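Local atomic coordinates of DNA-dependent metalloprotease WSS1 homolog 2 (Schizosaccharomyces pombe, PDB entry 5JIG), a protein that probably acts as a DNA-dependent zinc metalloprotease that cleaves DNA-binding proteins and takes part in the repair of DNA-protein cross-links. Residues L21-R26 with L75-D80; R28-I33 with R86-V91; K35-H40 with H97-N102; T90-L95 with K120-A125. One frame throughout, in Å; residues are numbered along the deposited sequence.

Interaction 1: residues L21-R26 with L75-D80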
loop_
_atom_site.group_PDB
_atom_site.type_symbol
_atom_site.label_atom_id
_atom_site.label_comp_id
_atom_site.label_asym_id
_atom_site.label_seq_id
_atom_site.Cartn_x
_atom_site.Cartn_y
_atom_site.Cartn_z
ATOM N N LEU A 21 3.988 -6.004 -11.209
ATOM C CA LEU A 21 3.073 -6.934 -10.554
ATOM C C LEU A 21 3.776 -7.618 -9.376
ATOM O O LEU A 21 3.185 -7.764 -8.288
ATOM C CB LEU A 21 2.494 -7.927 -11.550
ATOM C CG LEU A 21 1.536 -8.937 -10.953
ATOM C CD1 LEU A 21 0.372 -8.284 -10.213
ATOM C CD2 LEU A 21 1.075 -9.840 -12.080
ATOM N N ARG A 22 5.024 -8.073 -9.578
ATOM C CA ARG A 22 5.745 -8.646 -8.470
ATOM C C ARG A 22 5.893 -7.673 -7.304
ATOM O O ARG A 22 5.856 -8.082 -6.135
ATOM C CB ARG A 22 7.202 -9.078 -8.920
ATOM C CG ARG A 22 7.272 -10.261 -9.806
ATOM C CD ARG A 22 8.734 -10.798 -9.808
ATOM N NE ARG A 22 9.800 -9.924 -10.350
ATOM C CZ ARG A 22 10.903 -9.506 -9.693
ATOM N NH1 ARG A 22 11.814 -8.829 -10.352
ATOM N NH2 ARG A 22 11.081 -9.731 -8.395
ATOM N N TYR A 23 6.021 -6.385 -7.603
ATOM C CA TYR A 23 6.110 -5.360 -6.577
ATOM C C TYR A 23 4.795 -5.322 -5.770
ATOM O O TYR A 23 4.809 -5.325 -4.521
ATOM C CB TYR A 23 6.397 -4.015 -7.243
ATOM C CG TYR A 23 7.066 -2.946 -6.401
ATOM C CD1 TYR A 23 8.004 -2.118 -6.968
ATOM C CD2 TYR A 23 6.749 -2.729 -5.084
ATOM C CE1 TYR A 23 8.620 -1.121 -6.242
ATOM C CE2 TYR A 23 7.353 -1.734 -4.339
ATOM C CZ TYR A 23 8.309 -0.941 -4.914
ATOM O OH TYR A 23 8.907 0.016 -4.127
ATOM N N LEU A 24 3.647 -5.275 -6.449
ATOM C CA LEU A 24 2.377 -5.305 -5.748
ATOM C C LEU A 24 2.196 -6.604 -4.943
ATOM O O LEU A 24 1.647 -6.557 -3.840
ATOM C CB LEU A 24 1.192 -5.116 -6.699
ATOM C CG LEU A 24 1.124 -3.717 -7.379
ATOM C CD1 LEU A 24 -0.175 -3.650 -8.175
ATOM C CD2 LEU A 24 1.191 -2.581 -6.379
ATOM N N GLU A 25 2.606 -7.732 -5.504
ATOM C CA GLU A 25 2.484 -9.001 -4.776
ATOM C C GLU A 25 3.311 -8.943 -3.489
ATOM O O GLU A 25 2.876 -9.420 -2.449
ATOM C CB GLU A 25 2.926 -10.159 -5.631
ATOM C CG GLU A 25 2.008 -10.451 -6.794
ATOM C CD GLU A 25 2.637 -11.448 -7.800
ATOM O OE1 GLU A 25 1.878 -11.962 -8.616
ATOM O OE2 GLU A 25 3.822 -11.652 -7.789
ATOM N N ARG A 26 4.498 -8.363 -3.583
ATOM C CA ARG A 26 5.368 -8.237 -2.416
ATOM C C ARG A 26 4.693 -7.396 -1.340
ATOM O O ARG A 26 4.737 -7.759 -0.140
ATOM C CB ARG A 26 6.722 -7.653 -2.792
ATOM C CG ARG A 26 7.667 -7.465 -1.618
ATOM C CD ARG A 26 8.942 -6.852 -2.045
ATOM N NE ARG A 26 9.838 -6.660 -0.976
ATOM C CZ ARG A 26 11.047 -6.025 -1.127
ATOM N NH1 ARG A 26 11.789 -5.769 -0.139
ATOM N NH2 ARG A 26 11.387 -5.508 -2.280
ATOM N N LEU A 75 -0.776 3.090 -5.882
ATOM C CA LEU A 75 0.593 3.420 -5.465
ATOM C C LEU A 75 1.426 3.691 -6.704
ATOM O O LEU A 75 1.454 2.892 -7.641
ATOM C CB LEU A 75 1.250 2.235 -4.749
ATOM C CG LEU A 75 0.572 1.786 -3.462
ATOM C CD1 LEU A 75 1.208 0.495 -3.029
ATOM C CD2 LEU A 75 0.639 2.840 -2.358
ATOM N N ARG A 76 2.182 4.806 -6.697
ATOM C CA ARG A 76 3.129 5.055 -7.761
ATOM C C ARG A 76 4.345 4.158 -7.513
ATOM O O ARG A 76 4.989 4.264 -6.456
ATOM C CB ARG A 76 3.511 6.526 -7.846
ATOM C CG ARG A 76 4.396 6.827 -9.029
ATOM C CD ARG A 76 5.179 8.085 -8.908
ATOM N NE ARG A 76 4.296 9.213 -8.751
ATOM C CZ ARG A 76 4.125 10.212 -9.584
ATOM N NH1 ARG A 76 3.180 11.070 -9.286
ATOM N NH2 ARG A 76 4.960 10.393 -10.631
ATOM N N LEU A 77 4.587 3.206 -8.403
ATOM C CA LEU A 77 5.704 2.275 -8.256
ATOM C C LEU A 77 6.929 2.764 -9.008
ATOM O O LEU A 77 8.053 2.356 -8.656
ATOM C CB LEU A 77 5.305 0.917 -8.777
ATOM C CG LEU A 77 4.109 0.277 -8.088
ATOM C CD1 LEU A 77 3.834 -1.081 -8.765
ATOM C CD2 LEU A 77 4.320 0.103 -6.581
ATOM N N ARG A 78 6.726 3.547 -10.078
ATOM C CA ARG A 78 7.753 3.829 -11.052
ATOM C C ARG A 78 8.311 5.199 -10.906
ATOM O O ARG A 78 7.636 6.137 -10.440
ATOM C CB ARG A 78 7.179 3.658 -12.475
ATOM C CG ARG A 78 6.838 2.225 -12.822
ATOM C CD ARG A 78 6.153 2.127 -14.170
ATOM N NE ARG A 78 5.748 0.797 -14.511
ATOM C CZ ARG A 78 6.445 -0.068 -15.280
ATOM N NH1 ARG A 78 5.973 -1.257 -15.533
ATOM N NH2 ARG A 78 7.626 0.327 -15.781
ATOM N N THR A 79 9.573 5.349 -11.274
ATOM C CA THR A 79 10.242 6.637 -11.390
ATOM C C THR A 79 10.382 7.116 -12.831
ATOM O O THR A 79 10.820 8.259 -13.050
ATOM C CB THR A 79 11.665 6.588 -10.781
ATOM O OG1 THR A 79 12.390 5.579 -11.481
ATOM C CG2 THR A 79 11.648 6.228 -9.317
ATOM N N ASP A 80 10.104 6.300 -13.795
ATOM C CA ASP A 80 10.113 6.607 -15.243
ATOM C C ASP A 80 9.198 5.629 -15.935
ATOM O O ASP A 80 8.516 4.848 -15.262
ATOM C CB ASP A 80 11.585 6.603 -15.791
ATOM C CG ASP A 80 12.255 5.282 -15.643
ATOM O OD1 ASP A 80 13.447 5.295 -15.204
ATOM O OD2 ASP A 80 11.666 4.239 -15.949
#
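Leu77 reaches from the loop that follows strand 72-76 and drives its forked end between Tyr23 and Leu24, neighbours on helix 17-29. Its CB already points at the helix, but neither CB nor the branch point CG makes the closest contacts; these fall to the methyls. With CG set anti to the carbonyl carbon (chi1 -59°), CD1 goes mainly to Leu24 and CD2 mainly to the Tyr23 ring. CD1 lies 3.9 Å from Leu24 CD2 and 4.0 Å from Leu24 CG, the two side chains crossing at about a right angle. CD2 sits above the middle of one face of the Tyr23 ring, 4.0 Å from the centroid and only 11° off the ring normal, a well-centred CH-pi contact. The branched leucine is therefore suited to a place where one methyl packs chiefly on an aliphatic group and the other chiefly on a flat ring. This is how helix 17-29 packs beside the end of a central strand of the mixed sheet in the WLM protease domain. Val91 of helix 88-100 touches both Tyr23 and Leu77, and Leu9 of strand 6-10 lies against Leu24. With an alanine here in place of Leu77, the face of Tyr23 would probably lose its methyl and a gap would open beside Leu24 CD2, left without its packing partner from the loop. Tyrosine suits its own site because the ring offers an apolar face here while its OH, at the far end, hydrogen-bonds to the backbone O of Arg86, where the loop leads into helix 88-100.

Interaction 2: residues R28-I33 with R86-V91; sequences RDDTGI and RDYKTV
The ring of Tyr88 meets the carboxylate of Asp30 at its edge: Asp30 OD2 lies in the ring plane beside the hydroxyl, and ring and carboxylate planes are turned 25° apart. Arg26 adds a cation-pi contact to the same ring, and Leu27 also touches it. Tyr88 OH donates to Asp30 OD2 over 2.7 Å, coming to that oxygen on its anti side and somewhat out of the carboxylate plane. The other oxygen, OD1, is turned to the backbone: Ile33 N donates to it over 3.0 Å, nearly straight at 160°, and Gly32 N adds a weak bond. Asp30 is thus the N-cap of helix 31-40; CG stands anti to the backbone N (chi1 -178°), which brings OD1 over the N-H groups of Gly32 and Ile33. Tyr88 opens helix 88-100, whose N-cap is Asp87; there OD1 takes both Thr90 N, at 3.1 Å, and Thr90 OG1, at 2.6 Å. The contact therefore ties the beginnings of two helices of the WLM domain together at the surface. Aspartate fits because its short side chain can cap its own helix while holding a second oxygen out to a neighbour, and Lys92, in a salt bridge with OD1, would help to balance its charge. Replacing Asp30 by an alanine would probably leave the Tyr88 hydroxyl without its acceptor, the first turn of helix 31-40 uncapped and Lys92 without its charged partner.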
loop_
_atom_site.group_PDB
_atom_site.type_symbol
_atom_site.label_atom_id
_atom_site.label_comp_id
_atom_site.label_asym_id
_atom_site.label_seq_id
_atom_site.Cartn_x
_atom_site.Cartn_y
_atom_site.Cartn_z
ATOM N N ARG A 28 1.412 -6.857 -0.943
ATOM C CA ARG A 28 0.275 -7.590 -0.413
ATOM C C ARG A 28 0.723 -8.623 0.614
ATOM O O ARG A 28 0.052 -8.847 1.619
ATOM C CB ARG A 28 -0.470 -8.244 -1.564
ATOM C CG ARG A 28 -1.664 -9.092 -1.125
ATOM C CD ARG A 28 -2.215 -9.902 -2.265
ATOM N NE ARG A 28 -1.154 -10.891 -2.644
ATOM C CZ ARG A 28 -1.055 -11.505 -3.809
ATOM N NH1 ARG A 28 0.034 -12.254 -4.029
ATOM N NH2 ARG A 28 -2.022 -11.435 -4.751
ATOM N N ASP A 29 1.825 -9.292 0.307
ATOM C CA ASP A 29 2.300 -10.419 1.072
ATOM C C ASP A 29 3.256 -10.017 2.218
ATOM O O ASP A 29 3.687 -10.862 3.004
ATOM C CB ASP A 29 2.889 -11.441 0.159
ATOM C CG ASP A 29 1.833 -12.002 -0.867
ATOM O OD1 ASP A 29 0.614 -11.863 -0.560
ATOM O OD2 ASP A 29 2.269 -12.500 -1.884
ATOM N N ASP A 30 3.569 -8.747 2.302
ATOM C CA ASP A 30 4.492 -8.213 3.309
ATOM C C ASP A 30 3.928 -8.527 4.667
ATOM O O ASP A 30 2.781 -8.229 4.973
ATOM C CB ASP A 30 4.624 -6.705 3.079
ATOM C CG ASP A 30 5.578 -6.032 4.028
ATOM O OD1 ASP A 30 5.206 -5.859 5.201
ATOM O OD2 ASP A 30 6.693 -5.647 3.588
ATOM N N THR A 31 4.760 -9.152 5.541
ATOM C CA THR A 31 4.256 -9.566 6.820
ATOM C C THR A 31 3.782 -8.417 7.717
ATOM O O THR A 31 2.878 -8.586 8.529
ATOM C CB THR A 31 5.271 -10.468 7.517
ATOM O OG1 THR A 31 6.503 -9.782 7.571
ATOM C CG2 THR A 31 5.471 -11.755 6.816
ATOM N N GLY A 32 4.424 -7.273 7.578
ATOM C CA GLY A 32 4.017 -6.090 8.312
ATOM C C GLY A 32 2.715 -5.502 7.815
ATOM O O GLY A 32 1.853 -5.113 8.603
ATOM N N ILE A 33 2.543 -5.432 6.509
ATOM C CA ILE A 33 1.270 -5.006 5.930
ATOM C C ILE A 33 0.143 -5.945 6.324
ATOM O O ILE A 33 -0.937 -5.524 6.718
ATOM C CB ILE A 33 1.401 -4.863 4.389
ATOM C CG1 ILE A 33 2.384 -3.778 3.977
ATOM C CG2 ILE A 33 0.036 -4.658 3.734
ATOM C CD1 ILE A 33 2.029 -2.365 4.438
ATOM N N ARG A 86 10.614 2.911 -7.756
ATOM C CA ARG A 86 10.857 3.484 -6.398
ATOM C C ARG A 86 11.272 2.440 -5.330
ATOM O O ARG A 86 10.902 1.285 -5.436
ATOM C CB ARG A 86 9.562 4.184 -5.960
ATOM C CG ARG A 86 9.251 5.401 -6.762
ATOM C CD ARG A 86 7.887 6.009 -6.462
ATOM N NE ARG A 86 7.736 7.056 -7.469
ATOM C CZ ARG A 86 8.320 8.243 -7.383
ATOM N NH1 ARG A 86 8.941 8.595 -6.248
ATOM N NH2 ARG A 86 8.198 9.081 -8.393
ATOM N N ASP A 87 12.032 2.889 -4.363
ATOM C CA ASP A 87 12.532 1.971 -3.346
ATOM C C ASP A 87 11.390 1.433 -2.476
ATOM O O ASP A 87 10.404 2.139 -2.159
ATOM C CB ASP A 87 13.597 2.588 -2.494
ATOM C CG ASP A 87 13.131 3.712 -1.766
ATOM O OD1 ASP A 87 12.907 3.568 -0.550
ATOM O OD2 ASP A 87 12.969 4.776 -2.371
ATOM N N TYR A 88 11.541 0.181 -2.080
ATOM C CA TYR A 88 10.511 -0.512 -1.352
ATOM C C TYR A 88 10.134 0.171 -0.055
ATOM O O TYR A 88 8.933 0.261 0.284
ATOM C CB TYR A 88 10.900 -1.968 -1.111
ATOM C CG TYR A 88 9.794 -2.783 -0.525
ATOM C CD1 TYR A 88 8.759 -3.225 -1.309
ATOM C CD2 TYR A 88 9.748 -3.070 0.827
ATOM C CE1 TYR A 88 7.699 -3.944 -0.783
ATOM C CE2 TYR A 88 8.707 -3.817 1.380
ATOM C CZ TYR A 88 7.665 -4.244 0.551
ATOM O OH TYR A 88 6.611 -4.954 1.028
ATOM N N LYS A 89 11.123 0.596 0.722
ATOM C CA LYS A 89 10.803 1.185 1.996
ATOM C C LYS A 89 9.871 2.379 1.808
ATOM O O LYS A 89 8.926 2.580 2.612
ATOM C CB LYS A 89 12.076 1.585 2.721
ATOM C CG LYS A 89 11.989 2.240 4.016
ATOM C CD LYS A 89 13.302 2.317 4.739
ATOM C CE LYS A 89 14.252 1.222 4.350
ATOM N NZ LYS A 89 13.774 -0.124 4.701
ATOM N N THR A 90 10.160 3.214 0.821
ATOM C CA THR A 90 9.366 4.378 0.599
ATOM C C THR A 90 7.945 4.034 0.166
ATOM O O THR A 90 6.974 4.617 0.658
ATOM C CB THR A 90 10.078 5.295 -0.427
ATOM O OG1 THR A 90 11.416 5.590 0.081
ATOM C CG2 THR A 90 9.359 6.564 -0.703
ATOM N N VAL A 91 7.826 3.089 -0.759
ATOM C CA VAL A 91 6.487 2.686 -1.218
ATOM C C VAL A 91 5.690 2.008 -0.142
ATOM O O VAL A 91 4.484 2.276 0.010
ATOM C CB VAL A 91 6.608 1.843 -2.507
ATOM C CG1 VAL A 91 5.231 1.289 -2.912
ATOM C CG2 VAL A 91 7.201 2.688 -3.636
#

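Interaction 3: residues K35-H40 with H97-N102; sequences KIMDSH and HELTHN. With NI (nickel (II) ion), chain B.
The HExxH helix, 88-100, rests on helix 31-40 through Leu99, the first of the two variable residues of the motif, which meets Ile36 and Met37. All three are buried. One methyl does the touching: Leu99 CD1 lies 3.9 Å from Ile36 CD1 and 4.2 Å from Met37 CG, with the methionine side chain crossing the leucine at about a right angle. Ile36 reaches this point by an uncommon torsion for a helix, CG1 wedged between the backbone N and the carbonyl carbon (chi1 61°), and its extended tip then carries CD1 to the leucine. Trp42, from a loop, and Ile73 of strand 72-76 also touch Leu99. Because successive residues of a helix face different ways, Leu99 faces the apolar interior while His97 and His101 face the metal. These histidines, one turn apart, each hold the nickel ion through NE2 at 2.1 Å, and two waters bind it as well; His107 is the third protein ligand. Nickel here occupies the site of the catalytic zinc. Histidine suits this work because its two ring nitrogens can be used separately: while NE2 of His101 binds metal, its ND1 is hydrogen-bonded to the backbone O of His104, which fixes the rotation of the ring. Glu98, the predicted catalytic residue, brings OE1 to the edge of the His101 ring, in its plane.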
loop_
_atom_site.group_PDB
_atom_site.type_symbol
_atom_site.label_atom_id
_atom_site.label_comp_id
_atom_site.label_asym_id
_atom_site.label_seq_id
_atom_site.Cartn_x
_atom_site.Cartn_y
_atom_site.Cartn_z
ATOM N N LYS A 35 0.036 -7.778 9.005
ATOM C CA LYS A 35 -0.231 -7.589 10.419
ATOM C C LYS A 35 -1.168 -6.451 10.675
ATOM O O LYS A 35 -2.090 -6.583 11.461
ATOM C CB LYS A 35 1.127 -7.370 11.158
ATOM C CG LYS A 35 1.038 -7.325 12.638
ATOM C CD LYS A 35 1.047 -8.686 13.217
ATOM C CE LYS A 35 1.127 -8.657 14.737
ATOM N NZ LYS A 35 0.193 -9.555 15.381
ATOM N N ILE A 36 -0.933 -5.297 10.019
ATOM C CA ILE A 36 -1.798 -4.181 10.259
ATOM C C ILE A 36 -3.184 -4.352 9.619
ATOM O O ILE A 36 -4.181 -3.863 10.185
ATOM C CB ILE A 36 -1.164 -2.826 9.908
ATOM C CG1 ILE A 36 -0.794 -2.710 8.447
ATOM C CG2 ILE A 36 0.003 -2.581 10.838
ATOM C CD1 ILE A 36 -0.325 -1.326 8.028
ATOM N N MET A 37 -3.268 -4.978 8.453
ATOM C CA MET A 37 -4.594 -5.211 7.863
ATOM C C MET A 37 -5.417 -6.162 8.735
ATOM O O MET A 37 -6.624 -5.961 8.893
ATOM C CB MET A 37 -4.466 -5.632 6.441
ATOM C CG MET A 37 -3.857 -4.473 5.642
ATOM S SD MET A 37 -3.668 -4.824 3.844
ATOM C CE MET A 37 -5.390 -4.757 3.304
ATOM N N ASP A 38 -4.754 -7.162 9.324
ATOM C CA ASP A 38 -5.443 -8.052 10.263
ATOM C C ASP A 38 -5.823 -7.268 11.518
ATOM O O ASP A 38 -6.973 -7.360 11.981
ATOM C CB ASP A 38 -4.541 -9.234 10.607
ATOM C CG ASP A 38 -4.505 -10.260 9.530
ATOM O OD1 ASP A 38 -3.533 -11.028 9.494
ATOM O OD2 ASP A 38 -5.566 -10.486 8.859
ATOM N N SER A 39 -4.895 -6.515 12.103
ATOM C CA SER A 39 -5.183 -5.824 13.379
ATOM C C SER A 39 -6.297 -4.825 13.248
ATOM O O SER A 39 -7.123 -4.661 14.145
ATOM C CB SER A 39 -3.902 -5.139 13.905
ATOM O OG SER A 39 -2.916 -6.109 14.202
ATOM N N HIS A 40 -6.323 -4.110 12.110
ATOM C CA HIS A 40 -7.295 -3.080 11.874
ATOM C C HIS A 40 -8.504 -3.542 11.037
ATOM O O HIS A 40 -9.377 -2.755 10.748
ATOM C CB HIS A 40 -6.670 -1.794 11.318
ATOM C CG HIS A 40 -7.188 -0.563 11.909
ATOM N ND1 HIS A 40 -8.520 -0.265 11.891
ATOM C CD2 HIS A 40 -6.611 0.449 12.594
ATOM C CE1 HIS A 40 -8.746 0.897 12.496
ATOM N NE2 HIS A 40 -7.590 1.369 12.939
ATOM N N HIS A 97 0.429 5.011 4.691
ATOM C CA HIS A 97 -0.268 6.275 4.638
ATOM C C HIS A 97 -1.658 6.075 4.017
ATOM O O HIS A 97 -2.678 6.520 4.591
ATOM C CB HIS A 97 0.584 7.274 3.833
ATOM C CG HIS A 97 -0.076 8.584 3.612
ATOM N ND1 HIS A 97 0.462 9.768 4.072
ATOM C CD2 HIS A 97 -1.205 8.948 2.958
ATOM C CE1 HIS A 97 -0.325 10.758 3.680
ATOM N NE2 HIS A 97 -1.362 10.309 3.019
ATOM N N GLU A 98 -1.724 5.436 2.856
ATOM C CA GLU A 98 -3.018 5.233 2.226
ATOM C C GLU A 98 -3.954 4.383 3.088
ATOM O O GLU A 98 -5.154 4.703 3.170
ATOM C CB GLU A 98 -2.913 4.666 0.824
ATOM C CG GLU A 98 -1.990 5.418 -0.138
ATOM C CD GLU A 98 -2.078 6.847 -0.185
ATOM O OE1 GLU A 98 -3.121 7.410 0.185
ATOM O OE2 GLU A 98 -1.055 7.437 -0.643
ATOM N N LEU A 99 -3.465 3.359 3.723
ATOM C CA LEU A 99 -4.317 2.567 4.608
ATOM C C LEU A 99 -4.874 3.401 5.757
ATOM O O LEU A 99 -6.009 3.194 6.186
ATOM C CB LEU A 99 -3.552 1.371 5.146
ATOM C CG LEU A 99 -3.298 0.249 4.122
ATOM C CD1 LEU A 99 -2.301 -0.733 4.684
ATOM C CD2 LEU A 99 -4.588 -0.486 3.750
ATOM N N THR A 100 -4.072 4.345 6.278
ATOM C CA THR A 100 -4.521 5.210 7.345
ATOM C C THR A 100 -5.749 6.000 6.934
ATOM O O THR A 100 -6.643 6.294 7.736
ATOM C CB THR A 100 -3.355 6.141 7.777
ATOM O OG1 THR A 100 -2.227 5.389 8.163
ATOM C CG2 THR A 100 -3.736 6.959 8.987
ATOM N N HIS A 101 -5.843 6.368 5.651
ATOM C CA HIS A 101 -6.987 7.039 5.083
ATOM C C HIS A 101 -8.250 6.154 5.028
ATOM O O HIS A 101 -9.335 6.665 4.733
ATOM C CB HIS A 101 -6.719 7.572 3.687
ATOM C CG HIS A 101 -5.846 8.805 3.636
ATOM N ND1 HIS A 101 -6.160 9.974 4.280
ATOM C CD2 HIS A 101 -4.760 9.070 2.877
ATOM C CE1 HIS A 101 -5.257 10.881 3.938
ATOM N NE2 HIS A 101 -4.401 10.388 3.074
ATOM N N ASN A 102 -8.164 4.874 5.358
ATOM C CA ASN A 102 -9.383 4.093 5.588
ATOM C C ASN A 102 -10.176 4.663 6.742
ATOM O O ASN A 102 -11.402 4.470 6.787
ATOM C CB ASN A 102 -9.083 2.648 5.846
ATOM C CG ASN A 102 -8.611 1.884 4.619
ATOM O OD1 ASN A 102 -8.668 2.376 3.497
ATOM N ND2 ASN A 102 -8.159 0.657 4.810
HETATM NI NI NI B . -2.870 11.364 2.074
HETATM O O HOH W 1 -4.248 12.382 0.799
HETATM O O HOH W 2 -1.382 12.219 0.739
#

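Interaction 4: residues T90-L95 with K120-A125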
loop_
_atom_site.group_PDB
_atom_site.type_symbol
_atom_site.label_atom_id
_atom_site.label_comp_id
_atom_site.label_asym_id
_atom_site.label_seq_id
_atom_site.Cartn_x
_atom_site.Cartn_y
_atom_site.Cartn_z
ATOM N N THR A 90 10.160 3.214 0.821
ATOM C CA THR A 90 9.366 4.378 0.599
ATOM C C THR A 90 7.945 4.034 0.166
ATOM O O THR A 90 6.974 4.617 0.658
ATOM C CB THR A 90 10.078 5.295 -0.427
ATOM O OG1 THR A 90 11.416 5.590 0.081
ATOM C CG2 THR A 90 9.359 6.564 -0.703
ATOM N N VAL A 91 7.826 3.089 -0.759
ATOM C CA VAL A 91 6.487 2.686 -1.218
ATOM C C VAL A 91 5.690 2.008 -0.142
ATOM O O VAL A 91 4.484 2.276 0.010
ATOM C CB VAL A 91 6.608 1.843 -2.507
ATOM C CG1 VAL A 91 5.231 1.289 -2.912
ATOM C CG2 VAL A 91 7.201 2.688 -3.636
ATOM N N LYS A 92 6.315 1.149 0.654
ATOM C CA LYS A 92 5.613 0.542 1.782
ATOM C C LYS A 92 5.054 1.607 2.719
ATOM O O LYS A 92 3.928 1.486 3.198
ATOM C CB LYS A 92 6.531 -0.449 2.502
ATOM C CG LYS A 92 5.907 -1.052 3.753
ATOM C CD LYS A 92 6.759 -2.112 4.383
ATOM C CE LYS A 92 6.248 -2.545 5.722
ATOM N NZ LYS A 92 6.913 -3.724 6.273
ATOM N N SER A 93 5.843 2.619 3.015
ATOM C CA SER A 93 5.365 3.677 3.885
ATOM C C SER A 93 4.238 4.475 3.250
ATOM O O SER A 93 3.283 4.850 3.939
ATOM C CB SER A 93 6.527 4.607 4.256
ATOM O OG SER A 93 6.090 5.597 5.164
ATOM N N THR A 94 4.292 4.731 1.952
ATOM C CA THR A 94 3.167 5.323 1.248
ATOM C C THR A 94 1.916 4.442 1.351
ATOM O O THR A 94 0.819 4.940 1.590
ATOM C CB THR A 94 3.505 5.646 -0.197
ATOM O OG1 THR A 94 4.549 6.613 -0.220
ATOM C CG2 THR A 94 2.309 6.117 -0.996
ATOM N N LEU A 95 2.075 3.141 1.242
ATOM C CA LEU A 95 0.922 2.235 1.407
ATOM C C LEU A 95 0.324 2.365 2.794
ATOM O O LEU A 95 -0.899 2.384 2.960
ATOM C CB LEU A 95 1.308 0.804 1.082
ATOM C CG LEU A 95 0.185 -0.235 1.257
ATOM C CD1 LEU A 95 -1.081 0.121 0.494
ATOM C CD2 LEU A 95 0.703 -1.608 0.855
ATOM N N LYS A 120 4.954 1.414 13.227
ATOM C CA LYS A 120 5.684 0.610 14.222
ATOM C C LYS A 120 5.284 -0.868 14.137
ATOM O O LYS A 120 6.145 -1.763 14.116
ATOM C CB LYS A 120 5.376 1.179 15.608
ATOM C CG LYS A 120 5.894 0.441 16.798
ATOM C CD LYS A 120 5.685 1.156 18.133
ATOM C CE LYS A 120 6.146 0.390 19.336
ATOM N NZ LYS A 120 5.855 1.202 20.525
ATOM N N GLU A 121 3.984 -1.138 14.030
ATOM C CA GLU A 121 3.552 -2.513 13.904
ATOM C C GLU A 121 4.161 -3.206 12.691
ATOM O O GLU A 121 4.614 -4.318 12.760
ATOM C CB GLU A 121 2.040 -2.511 13.823
ATOM C CG GLU A 121 1.433 -3.915 13.859
ATOM C CD GLU A 121 1.163 -4.398 15.260
ATOM O OE1 GLU A 121 0.284 -3.823 15.910
ATOM O OE2 GLU A 121 1.842 -5.372 15.739
ATOM N N ALA A 122 4.105 -2.525 11.575
ATOM C CA ALA A 122 4.533 -3.121 10.304
ATOM C C ALA A 122 6.034 -3.246 10.142
ATOM O O ALA A 122 6.479 -3.940 9.227
ATOM C CB ALA A 122 3.961 -2.297 9.158
ATOM N N ASP A 123 6.789 -2.545 10.976
ATOM C CA ASP A 123 8.260 -2.581 10.923
ATOM C C ASP A 123 8.852 -3.490 12.017
ATOM O O ASP A 123 10.061 -3.485 12.218
ATOM C CB ASP A 123 8.860 -1.186 11.065
ATOM C CG ASP A 123 10.340 -1.161 10.722
ATOM O OD1 ASP A 123 11.140 -0.529 11.457
ATOM O OD2 ASP A 123 10.732 -1.791 9.684
ATOM N N ALA A 124 8.020 -4.224 12.760
ATOM C CA ALA A 124 8.502 -4.978 13.894
ATOM C C ALA A 124 9.605 -5.955 13.478
ATOM O O ALA A 124 9.552 -6.569 12.407
ATOM C CB ALA A 124 7.376 -5.713 14.585
ATOM N N ALA A 125 10.611 -6.103 14.310
ATOM C CA ALA A 125 11.782 -6.913 13.999
ATOM C C ALA A 125 11.527 -8.381 13.860
ATOM O O ALA A 125 12.356 -9.099 13.282
ATOM C CB ALA A 125 12.893 -6.710 15.038
HETATM O O HOH W 3 8.707 -1.655 7.750
#
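Lys92 stretches from helix 88-100 across to the last turn of helix 109-122, laying its CE beside the methyl of Ala122, 4.1 Å from CB. Every torsion of the chain is near 180°, beginning with CG anti to the backbone N (chi1 176°), and the ammonium group is thereby carried well away from its own helix. NZ then hydrogen-bonds to Ala122 O at 3.0 Å. The donor stands well above the carbonyl plane, 41° out of it, rather than on a lone pair. A water extends the link: it accepts from Lys92 NZ at 3.1 Å and donates to Asp123 OD2 at 2.8 Å, while the lysine nitrogen and that carboxylate oxygen remain 5.5 Å apart. NZ also forms a salt bridge with Asp30 OD1. Alanine suits its place because a small methyl lets the lysine chain and helix 31-40, whose Gly32 O also packs on it, come close. Carboxylate, carbonyl and water give NZ three acceptors, as many as an ammonium group has N-H bonds, and a positive charge beside the carboxyl end of helix 109-122 would probably be favoured by the helix dipole.

Overall arrangement
Interactions 1 and 3 are buried and wholly apolar in their cross-contacts, lying on opposite sides of the chain's centre; interaction 2 is at the surface and interaction 4 partly buried, and both depend on hydrogen bonds. Helix 88-100 serves interactions 2, 4 and 3 in turn along its length, from its first residue to the metal-binding motif. Helix 17-29 contributes to interactions 1 and 2, and helix 31-40 to interactions 2 and 3. The two polar contacts, with centres about 6 Å apart, join directly through the salt bridge of Asp30 and Lys92. A leucine meets aliphatic or aromatic partners where elements meet inside, while charged and hydroxyl groups reach to helix ends nearer to solvent.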